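Local structure of glycosyl hydrolase, family 38 (Enterococcus faecalis, 3LVT) at residues T417-V422 with E493-E498; K515-S520 with S598-S603; I91-F96 with T346-H351; S51-G56 with V121-F126. The protein probably hydrolyses alpha-mannosidic linkages in carbohydrates, as a bacterial member of glycoside hydrolase family 38. One frame throughout, in Å; residues are numbered along the deposited sequence.

Interaction 1. Residues T417-V422 with E493-E498; sequences TEVVTV and ELSVKE
Val420 and Leu494 make a hydrogen-bonded antiparallel pair in the closely packed part of this contact, with Val420 N to Leu494 O and Leu494 N to Val420 O both at 2.6 Å. Beside these bonds, Val420 CG2 lies 4.0 Å from Leu494 CB and also comes within 4.3 Å of Val496 CG2. Phe803 and residues of strand 404-410 pack against this apolar face. On the other face Val419 CG1, anti to its own backbone N (chi1 172°), meets the aliphatic stem of Glu493, with CG1 and CG 3.3 Å apart. The extended Glu493 chain crosses this methyl and carries its carboxylate on to a salt bridge with Arg464, so the charge of this buried residue is paired.

The solvent side is made by the exposed Thr421, Lys497 and Glu498, and by the carboxylate of Glu418, which leads away from the neighbouring strand. The Thr417 end is more polar. Glu418 N bonds to Val496 O, and Val496 N to Glu418 O, each at 2.8 Å. Past these residues, Thr417 OG1 accepts from Glu498 N at 2.9 Å, just where the chain turns a corner. Regular antiparallel pairing of strands 416-430 and 484-499 is what one expects in the beta-rich C-terminal region of a family 38 glycosidase.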
# COMPACT_ATOMS: atom_id res chain seq x y z
N THR A 417 21.82 -1.01 -2.02
CA THR A 417 22.86 -2.00 -2.01
C THR A 417 22.21 -3.35 -2.23
O THR A 417 21.33 -3.74 -1.49
CB THR A 417 23.56 -2.01 -0.65
OG1 THR A 417 24.09 -0.71 -0.39
CG2 THR A 417 24.67 -3.02 -0.64
N GLU A 418 22.66 -4.06 -3.26
CA GLU A 418 22.07 -5.36 -3.60
C GLU A 418 22.94 -6.14 -4.58
O GLU A 418 23.54 -5.58 -5.49
CB GLU A 418 20.64 -5.16 -4.16
CG GLU A 418 19.90 -6.46 -4.58
CD GLU A 418 19.53 -7.34 -3.40
OE1 GLU A 418 18.57 -7.00 -2.68
OE2 GLU A 418 20.18 -8.39 -3.21
N VAL A 419 23.01 -7.45 -4.36
CA VAL A 419 23.53 -8.36 -5.35
C VAL A 419 22.40 -8.60 -6.34
O VAL A 419 21.39 -9.21 -6.01
CB VAL A 419 23.97 -9.69 -4.75
CG1 VAL A 419 24.32 -10.67 -5.85
CG2 VAL A 419 25.18 -9.49 -3.84
N VAL A 420 22.57 -8.10 -7.55
CA VAL A 420 21.49 -8.06 -8.51
C VAL A 420 21.83 -8.95 -9.67
O VAL A 420 23.01 -9.21 -9.96
CB VAL A 420 21.20 -6.61 -9.01
CG1 VAL A 420 21.17 -5.65 -7.84
CG2 VAL A 420 22.22 -6.15 -10.00
N THR A 421 20.78 -9.43 -10.34
CA THR A 421 20.95 -10.25 -11.53
C THR A 421 20.41 -9.48 -12.71
O THR A 421 19.48 -8.69 -12.58
CB THR A 421 20.22 -11.62 -11.40
OG1 THR A 421 18.79 -11.44 -11.52
CG2 THR A 421 20.56 -12.29 -10.07
N VAL A 422 21.03 -9.70 -13.87
CA VAL A 422 20.60 -9.07 -15.12
C VAL A 422 20.64 -10.15 -16.19
O VAL A 422 21.60 -10.90 -16.29
CB VAL A 422 21.51 -7.86 -15.50
CG1 VAL A 422 21.21 -7.31 -16.89
CG2 VAL A 422 21.37 -6.76 -14.46
N GLU A 493 25.13 -12.16 -12.17
CA GLU A 493 25.11 -11.60 -10.82
C GLU A 493 26.07 -10.42 -10.75
O GLU A 493 27.20 -10.52 -11.21
CB GLU A 493 25.52 -12.66 -9.80
CG GLU A 493 24.78 -12.60 -8.47
CD GLU A 493 25.14 -13.77 -7.52
OE1 GLU A 493 26.36 -14.03 -7.28
OE2 GLU A 493 24.18 -14.42 -7.00
N LEU A 494 25.60 -9.32 -10.19
CA LEU A 494 26.41 -8.14 -9.94
C LEU A 494 26.22 -7.65 -8.50
O LEU A 494 25.13 -7.78 -7.94
CB LEU A 494 25.99 -7.03 -10.89
CG LEU A 494 26.68 -6.93 -12.24
CD1 LEU A 494 25.76 -6.29 -13.25
CD2 LEU A 494 27.95 -6.12 -12.09
N SER A 495 27.28 -7.10 -7.89
CA SER A 495 27.17 -6.54 -6.55
C SER A 495 27.17 -5.01 -6.57
O SER A 495 28.17 -4.38 -6.90
CB SER A 495 28.26 -7.05 -5.65
OG SER A 495 28.22 -6.40 -4.39
N VAL A 496 26.04 -4.44 -6.19
CA VAL A 496 25.83 -3.00 -6.25
C VAL A 496 25.80 -2.44 -4.84
O VAL A 496 25.08 -2.92 -3.96
CB VAL A 496 24.53 -2.65 -7.01
CG1 VAL A 496 24.17 -1.20 -6.86
CG2 VAL A 496 24.70 -2.99 -8.48
N LYS A 497 26.61 -1.41 -4.62
CA LYS A 497 26.84 -0.93 -3.28
C LYS A 497 26.55 0.54 -3.19
O LYS A 497 27.17 1.34 -3.87
CB LYS A 497 28.28 -1.20 -2.87
CG LYS A 497 28.57 -0.80 -1.45
CD LYS A 497 30.06 -0.69 -1.21
CE LYS A 497 30.36 -0.48 0.25
NZ LYS A 497 31.83 -0.64 0.46
N GLU A 498 25.59 0.88 -2.33
CA GLU A 498 25.21 2.28 -2.09
C GLU A 498 25.10 3.05 -3.40
O GLU A 498 25.67 4.13 -3.56
CB GLU A 498 26.19 2.95 -1.13
CG GLU A 498 26.13 2.43 0.32
CD GLU A 498 27.32 2.87 1.18
OE1 GLU A 498 27.52 2.27 2.26
OE2 GLU A 498 28.07 3.80 0.79

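Interaction 2. Residues K515-S520 with S598-S603; sequences KAFEGS and SPVKAS
Phe517 and Val600 make the aromatic part of this contact, a CH-pi interaction. Val600 CG2 sits 3.8 Å from the centroid of the Phe517 ring and only 9° off its normal, so the methyl is centred over one face. A chi1 of -56° puts it there, setting CG2 between the valine's backbone N and carbonyl carbon. The two side chains cross at about a right angle. CG1 lies over the same face, toward its rim, 3.5 Å from Phe517 CD1, so both methyls rest on one side of the phenyl group. Phe517 also touches residues of strands 460-474 and 484-499, so the ring lies between the 598-600 bend and those strands.

Apolar packing continues at Pro599. Its CD lies 3.8 Å from Phe517 CB, while CB and CG of the proline face a row of backbone carbonyls. Among these, Phe517 O is 3.6 Å from Pro599 CG and Glu518 O is 3.6 Å from Pro599 CB. A CA-H...O contact belongs to the same curve of chain, with Ser520 O 3.3 Å from Pro599 CA.

Conventional hydrogen bonds act within 598-603 rather than across to 515-520. Ser598 OG accepts from Lys601 N at 3.0 Å and from Val600 N at 3.2 Å, and the two bonds together hold Pro599 and Val600 in a tight bend. Ser598 N adds a backbone bond to Lys601 O. One hydroxyl taking both amide N-H groups is an ST turn combined with an ST motif, here at the hairpin bend between strands 591-597 and 601-613.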
# COMPACT_ATOMS: atom_id res chain seq x y z
N LYS A 515 35.60 -11.73 -14.15
CA LYS A 515 36.34 -11.25 -13.00
C LYS A 515 35.61 -11.72 -11.74
O LYS A 515 34.53 -11.25 -11.42
CB LYS A 515 36.47 -9.73 -13.05
CG LYS A 515 37.28 -9.16 -11.90
CD LYS A 515 37.23 -7.64 -11.92
CE LYS A 515 38.00 -7.08 -10.72
NZ LYS A 515 37.78 -5.61 -10.55
N ALA A 516 36.22 -12.67 -11.03
CA ALA A 516 35.56 -13.34 -9.92
C ALA A 516 35.44 -12.43 -8.72
O ALA A 516 36.28 -11.55 -8.51
CB ALA A 516 36.31 -14.61 -9.55
N PHE A 517 34.39 -12.65 -7.93
CA PHE A 517 34.27 -12.01 -6.62
C PHE A 517 35.36 -12.55 -5.71
O PHE A 517 35.69 -13.75 -5.77
CB PHE A 517 32.89 -12.23 -6.00
CG PHE A 517 31.76 -11.62 -6.78
CD1 PHE A 517 31.68 -10.24 -6.97
CD2 PHE A 517 30.75 -12.41 -7.31
CE1 PHE A 517 30.64 -9.68 -7.67
CE2 PHE A 517 29.72 -11.86 -8.02
CZ PHE A 517 29.65 -10.49 -8.20
N GLU A 518 35.90 -11.69 -4.86
CA GLU A 518 37.04 -12.04 -4.03
C GLU A 518 36.77 -11.81 -2.55
O GLU A 518 36.04 -10.90 -2.18
CB GLU A 518 38.27 -11.24 -4.46
CG GLU A 518 38.90 -11.66 -5.79
CD GLU A 518 39.79 -10.56 -6.39
OE1 GLU A 518 39.69 -9.39 -5.95
OE2 GLU A 518 40.58 -10.86 -7.32
N GLY A 519 37.37 -12.64 -1.72
CA GLY A 519 37.16 -12.54 -0.28
C GLY A 519 36.70 -13.88 0.27
O GLY A 519 36.62 -14.87 -0.45
N SER A 520 36.40 -13.90 1.56
CA SER A 520 35.91 -15.09 2.21
C SER A 520 34.52 -15.38 1.70
O SER A 520 33.73 -14.46 1.44
CB SER A 520 35.81 -14.86 3.71
OG SER A 520 36.81 -13.97 4.14
N SER A 598 29.14 -17.43 -1.93
CA SER A 598 30.13 -16.67 -2.64
C SER A 598 30.70 -15.60 -1.69
O SER A 598 30.34 -15.56 -0.51
CB SER A 598 29.53 -16.08 -3.92
OG SER A 598 28.90 -14.84 -3.63
N PRO A 599 31.61 -14.75 -2.18
CA PRO A 599 32.12 -13.74 -1.29
C PRO A 599 31.16 -12.57 -1.09
O PRO A 599 31.32 -11.81 -0.14
CB PRO A 599 33.40 -13.27 -2.00
CG PRO A 599 33.81 -14.41 -2.81
CD PRO A 599 32.52 -14.94 -3.33
N VAL A 600 30.18 -12.43 -1.97
CA VAL A 600 29.24 -11.31 -1.89
C VAL A 600 27.82 -11.74 -1.46
O VAL A 600 27.06 -10.93 -0.94
CB VAL A 600 29.19 -10.49 -3.22
CG1 VAL A 600 30.58 -9.97 -3.61
CG2 VAL A 600 28.56 -11.28 -4.37
N LYS A 601 27.47 -13.01 -1.67
CA LYS A 601 26.13 -13.46 -1.32
C LYS A 601 26.09 -14.91 -0.91
O LYS A 601 26.72 -15.76 -1.55
CB LYS A 601 25.18 -13.22 -2.48
CG LYS A 601 23.84 -13.92 -2.35
CD LYS A 601 22.84 -13.31 -3.30
CE LYS A 601 21.65 -14.24 -3.52
NZ LYS A 601 20.70 -13.68 -4.54
N ALA A 602 25.36 -15.20 0.16
CA ALA A 602 25.05 -16.58 0.52
C ALA A 602 23.56 -16.77 0.86
O ALA A 602 22.84 -15.83 1.22
CB ALA A 602 25.92 -17.04 1.63
N SER A 603 23.08 -18.00 0.73
CA SER A 603 21.69 -18.27 1.03
C SER A 603 21.49 -19.70 1.49
O SER A 603 22.16 -20.59 1.02
CB SER A 603 20.85 -17.98 -0.20
OG SER A 603 20.96 -19.06 -1.10

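Interaction 3. Residues I91-F96 with T346-H351; sequences ILQDDF and TLLQNH
Gln93 and His351 lie side by side and point the same way, the amide turned 42° from the imidazole plane. Gln93 CG rests 3.9 Å from His351 CB. Further out, the amide reaches the edge of the ring, with NE2 3.1 Å from His351 ND1. The Gln93 chain runs extended beyond CG (chi2 -175°), which carries the amide alongside the ring; NE2 also makes a weak hydrogen bond to Ser102 O at the start of helix 100-117. The far nitrogen of the imidazole, NE2, is bonded to Asn310 of helix 304-332, so the ring has a polar partner on that side. One ring face is covered by the chain's own backbone around Leu348 CA.

Leu348 approaches Gln93 obliquely and places CD1 3.5 Å from the amide NE2. Ile91 packs nearby. Its CG2 lies 3.7 Å from Leu348 O, and its CD1 branch extends toward Gln349 CA at 4.1 Å, so the isoleucine packs chiefly against the backbone of Leu348 and Gln349.

One hydrogen bond crosses between the two backbones, from Asp94 N to His351 O at 2.7 Å. Asp94 is at the centre of an inverse gamma turn. On the partner side, His351 N bonds back to Leu348 O, closing a type I beta turn at the C-terminal end of helix 337-348. The contact joins a loop of the family 38 N-terminal domain to the helical middle domain of the same fold.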
# COMPACT_ATOMS: atom_id res chain seq x y z
N ILE A 91 -12.97 7.88 -4.55
CA ILE A 91 -13.65 6.75 -3.96
C ILE A 91 -13.44 6.74 -2.46
O ILE A 91 -12.41 7.21 -1.97
CB ILE A 91 -13.19 5.41 -4.58
CG1 ILE A 91 -14.29 4.36 -4.40
CG2 ILE A 91 -11.84 4.96 -4.01
CD1 ILE A 91 -14.08 3.07 -5.15
N LEU A 92 -14.42 6.22 -1.74
CA LEU A 92 -14.26 6.05 -0.31
C LEU A 92 -13.32 4.88 -0.06
O LEU A 92 -13.56 3.76 -0.52
CB LEU A 92 -15.61 5.88 0.37
CG LEU A 92 -16.50 7.15 0.37
CD1 LEU A 92 -17.83 6.90 1.10
CD2 LEU A 92 -15.81 8.38 0.97
N GLN A 93 -12.23 5.16 0.64
CA GLN A 93 -11.12 4.23 0.77
C GLN A 93 -11.03 3.61 2.15
O GLN A 93 -11.16 4.30 3.15
CB GLN A 93 -9.80 4.96 0.49
CG GLN A 93 -9.39 4.95 -0.96
CD GLN A 93 -8.00 5.57 -1.19
OE1 GLN A 93 -7.53 6.37 -0.37
NE2 GLN A 93 -7.36 5.21 -2.30
N ASP A 94 -10.76 2.31 2.19
CA ASP A 94 -10.30 1.68 3.42
C ASP A 94 -8.86 2.16 3.67
O ASP A 94 -7.90 1.49 3.26
CB ASP A 94 -10.37 0.17 3.30
CG ASP A 94 -9.93 -0.53 4.58
OD1 ASP A 94 -10.76 -1.23 5.20
OD2 ASP A 94 -8.75 -0.36 4.98
N ASP A 95 -8.73 3.30 4.33
CA ASP A 95 -7.45 4.04 4.36
C ASP A 95 -6.23 3.31 4.96
O ASP A 95 -5.16 3.24 4.32
CB ASP A 95 -7.64 5.41 5.03
N PHE A 96 -6.38 2.77 6.18
CA PHE A 96 -5.31 2.02 6.87
C PHE A 96 -4.61 1.03 5.95
O PHE A 96 -3.39 0.92 5.98
CB PHE A 96 -5.85 1.26 8.09
N THR A 346 -8.33 2.40 -11.78
CA THR A 346 -8.56 0.95 -11.81
C THR A 346 -8.13 0.34 -10.48
O THR A 346 -8.90 -0.37 -9.86
CB THR A 346 -7.78 0.34 -12.98
OG1 THR A 346 -8.16 1.02 -14.19
CG2 THR A 346 -8.04 -1.15 -13.11
N LEU A 347 -6.92 0.67 -10.05
CA LEU A 347 -6.37 0.23 -8.77
C LEU A 347 -7.20 0.65 -7.57
O LEU A 347 -7.43 -0.13 -6.67
CB LEU A 347 -4.94 0.77 -8.59
CG LEU A 347 -4.30 0.45 -7.23
CD1 LEU A 347 -4.14 -1.08 -7.06
CD2 LEU A 347 -2.98 1.17 -7.05
N LEU A 348 -7.63 1.90 -7.58
CA LEU A 348 -8.38 2.50 -6.49
C LEU A 348 -9.78 1.92 -6.41
O LEU A 348 -10.37 1.87 -5.33
CB LEU A 348 -8.45 4.02 -6.69
CG LEU A 348 -7.57 5.08 -5.99
CD1 LEU A 348 -6.18 4.65 -5.60
CD2 LEU A 348 -7.48 6.28 -6.90
N GLN A 349 -10.32 1.44 -7.52
CA GLN A 349 -11.59 0.72 -7.46
C GLN A 349 -11.52 -0.54 -6.60
O GLN A 349 -12.56 -1.08 -6.20
CB GLN A 349 -12.11 0.41 -8.84
CG GLN A 349 -12.76 1.59 -9.50
CD GLN A 349 -12.56 1.59 -11.00
OE1 GLN A 349 -12.65 0.56 -11.63
NE2 GLN A 349 -12.28 2.76 -11.56
N ASN A 350 -10.32 -0.94 -6.23
CA ASN A 350 -10.14 -2.04 -5.31
C ASN A 350 -9.95 -1.61 -3.87
O ASN A 350 -9.57 -2.39 -3.03
CB ASN A 350 -8.95 -2.86 -5.72
CG ASN A 350 -9.28 -3.83 -6.76
OD1 ASN A 350 -10.41 -3.94 -7.15
ND2 ASN A 350 -8.31 -4.55 -7.23
N HIS A 351 -10.24 -0.35 -3.57
CA HIS A 351 -9.82 0.25 -2.33
C HIS A 351 -10.85 0.58 -1.27
O HIS A 351 -10.51 1.14 -0.26
CB HIS A 351 -9.03 1.50 -2.64
CG HIS A 351 -7.60 1.25 -2.95
ND1 HIS A 351 -6.64 2.21 -2.82
CD2 HIS A 351 -6.97 0.13 -3.36
CE1 HIS A 351 -5.47 1.71 -3.16
NE2 HIS A 351 -5.64 0.45 -3.49

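Interaction 4. Residues S51-G56 with V121-F126; sequences SFHLDG and VQLGYF
His53 and Tyr125 bury far more surface here than any other pair, and they meet as an aromatic edge-to-face stack. The imidazole turns its edge toward the phenol face, with planes at 62° and centroids 5.3 Å apart. His53 CD2 stands 4.2 Å above the Tyr125 plane, displaced toward the rim rather than over the centre. With chi1 near 180° (-158° in His53, -172° in Tyr125) both rings swing out from their backbones across the gap between the two strands.

A water is held at the edge of the imidazole, 2.9 Å from His53 NE2 and 3.1 Å from Leu123 O, linking the side chain to the backbone just before strand 124-126. The side chain of Gln122 slides past that ring in the opposite direction and comes close to its edge. Phe263, at the start of helix 263-272, gives His53 a second edge-to-face partner.

This is core packing of the N-terminal alpha/beta domain of the family 38 fold: strand 52-53 pairs in parallel with 84-85, strand 124-126 is the edge strand of a mixed sheet, and His14 of strand 7-15 touches both His53 and Tyr125.

Asp55 reaches the same tyrosine ring with its end, although its CB starts away from 121-126. Its carboxylate is almost perpendicular to the phenol ring, with OD1 3.5 Å from Tyr125 CE2. The backbone follows closely, Asp55 O lying 3.4 Å from Tyr125 CD2. Beyond it, Gly56 CA approaches the base of the tyrosine, 4.0 Å from Tyr125 CB.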
# COMPACT_ATOMS: atom_id res chain seq x y z
N SER A 51 -30.58 20.46 -1.67
CA SER A 51 -29.48 19.69 -2.25
C SER A 51 -29.44 18.26 -1.73
O SER A 51 -29.99 17.96 -0.69
CB SER A 51 -28.13 20.36 -1.94
OG SER A 51 -27.97 20.59 -0.55
N PHE A 52 -28.68 17.42 -2.40
CA PHE A 52 -28.37 16.13 -1.87
C PHE A 52 -26.88 15.93 -1.76
O PHE A 52 -26.13 16.45 -2.52
CB PHE A 52 -28.96 15.08 -2.76
CG PHE A 52 -28.93 13.74 -2.18
CD1 PHE A 52 -29.90 13.33 -1.33
CD2 PHE A 52 -27.90 12.89 -2.47
CE1 PHE A 52 -29.85 12.11 -0.79
CE2 PHE A 52 -27.86 11.66 -1.93
CZ PHE A 52 -28.83 11.27 -1.08
N HIS A 53 -26.45 15.17 -0.77
CA HIS A 53 -25.03 14.95 -0.58
C HIS A 53 -24.59 13.61 -1.11
O HIS A 53 -24.92 12.58 -0.57
CB HIS A 53 -24.63 15.09 0.88
CG HIS A 53 -23.18 15.39 1.05
ND1 HIS A 53 -22.63 16.60 0.74
CD2 HIS A 53 -22.16 14.61 1.47
CE1 HIS A 53 -21.34 16.57 0.97
NE2 HIS A 53 -21.03 15.37 1.41
N LEU A 54 -23.82 13.66 -2.17
CA LEU A 54 -23.49 12.48 -2.92
C LEU A 54 -22.30 11.75 -2.40
O LEU A 54 -21.45 11.35 -3.14
CB LEU A 54 -23.21 12.86 -4.35
CG LEU A 54 -23.94 12.09 -5.43
CD1 LEU A 54 -23.04 11.85 -6.57
CD2 LEU A 54 -24.52 10.83 -4.94
N ASP A 55 -22.24 11.60 -1.10
CA ASP A 55 -21.53 10.51 -0.52
C ASP A 55 -20.00 10.57 -0.52
O ASP A 55 -19.35 9.60 -0.24
CB ASP A 55 -22.03 9.29 -1.24
CG ASP A 55 -21.71 8.09 -0.53
OD1 ASP A 55 -21.05 8.23 0.49
OD2 ASP A 55 -22.09 7.01 -0.98
N GLY A 56 -19.43 11.72 -0.83
CA GLY A 56 -18.01 11.94 -0.70
C GLY A 56 -17.06 11.44 -1.77
O GLY A 56 -15.87 11.49 -1.60
N VAL A 121 -15.18 22.48 -3.71
CA VAL A 121 -14.68 21.48 -2.79
C VAL A 121 -15.61 21.23 -1.60
O VAL A 121 -16.01 22.18 -0.91
CB VAL A 121 -13.28 21.87 -2.29
CG1 VAL A 121 -12.64 20.74 -1.56
CG2 VAL A 121 -12.41 22.27 -3.48
N GLN A 122 -15.95 19.96 -1.39
CA GLN A 122 -16.70 19.51 -0.21
C GLN A 122 -15.77 19.12 0.92
O GLN A 122 -14.61 18.83 0.69
CB GLN A 122 -17.58 18.31 -0.54
CG GLN A 122 -18.63 18.58 -1.58
CD GLN A 122 -19.44 19.81 -1.26
OE1 GLN A 122 -19.27 20.85 -1.89
NE2 GLN A 122 -20.29 19.72 -0.25
N LEU A 123 -16.30 19.08 2.14
CA LEU A 123 -15.56 18.50 3.25
C LEU A 123 -15.16 17.06 2.93
O LEU A 123 -15.81 16.40 2.09
CB LEU A 123 -16.41 18.53 4.53
CG LEU A 123 -17.87 18.06 4.63
CD1 LEU A 123 -18.14 16.64 4.17
CD2 LEU A 123 -18.30 18.21 6.07
N GLY A 124 -14.11 16.58 3.59
CA GLY A 124 -13.77 15.16 3.61
C GLY A 124 -14.89 14.43 4.32
O GLY A 124 -15.46 14.94 5.28
N TYR A 125 -15.22 13.24 3.84
CA TYR A 125 -16.41 12.55 4.32
C TYR A 125 -16.05 11.14 4.74
O TYR A 125 -15.46 10.40 3.97
CB TYR A 125 -17.44 12.54 3.19
CG TYR A 125 -18.81 12.04 3.54
CD1 TYR A 125 -19.64 12.71 4.44
CD2 TYR A 125 -19.32 10.91 2.92
CE1 TYR A 125 -20.93 12.23 4.72
CE2 TYR A 125 -20.59 10.44 3.19
CZ TYR A 125 -21.39 11.09 4.08
OH TYR A 125 -22.64 10.57 4.30
N PHE A 126 -16.38 10.78 5.98
CA PHE A 126 -16.00 9.48 6.54
C PHE A 126 -17.18 8.85 7.27
O PHE A 126 -17.24 8.88 8.50
CB PHE A 126 -14.81 9.64 7.50
CG PHE A 126 -13.62 10.33 6.90
CD1 PHE A 126 -12.71 9.62 6.13
CD2 PHE A 126 -13.41 11.69 7.10
CE1 PHE A 126 -11.60 10.26 5.56
CE2 PHE A 126 -12.31 12.34 6.53
CZ PHE A 126 -11.40 11.63 5.76
O HOH W 1 -18.20 15.15 0.66

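The four contacts fall into two touching pairs. Interactions 3 and 4 have centres about 17 Å apart and cross along the chain. Leu92 of the first packs on Asp55, Gly56 and Tyr125 of the second, so the N-terminal domain core connects to its junction with the helical middle domain. Interactions 1 and 2 follow later in sequence, in series, with centres about 12 Å apart. Val419 meets Val600 and Lys601, and Phe517 meets Glu493 and Ser495, which joins two beta-rich C-terminal regions. The pairs are remote from one another: interactions 2 and 4 have centres about 59 Å apart, on opposite sides of the chain's centre, as suits an elongated multidomain enzyme.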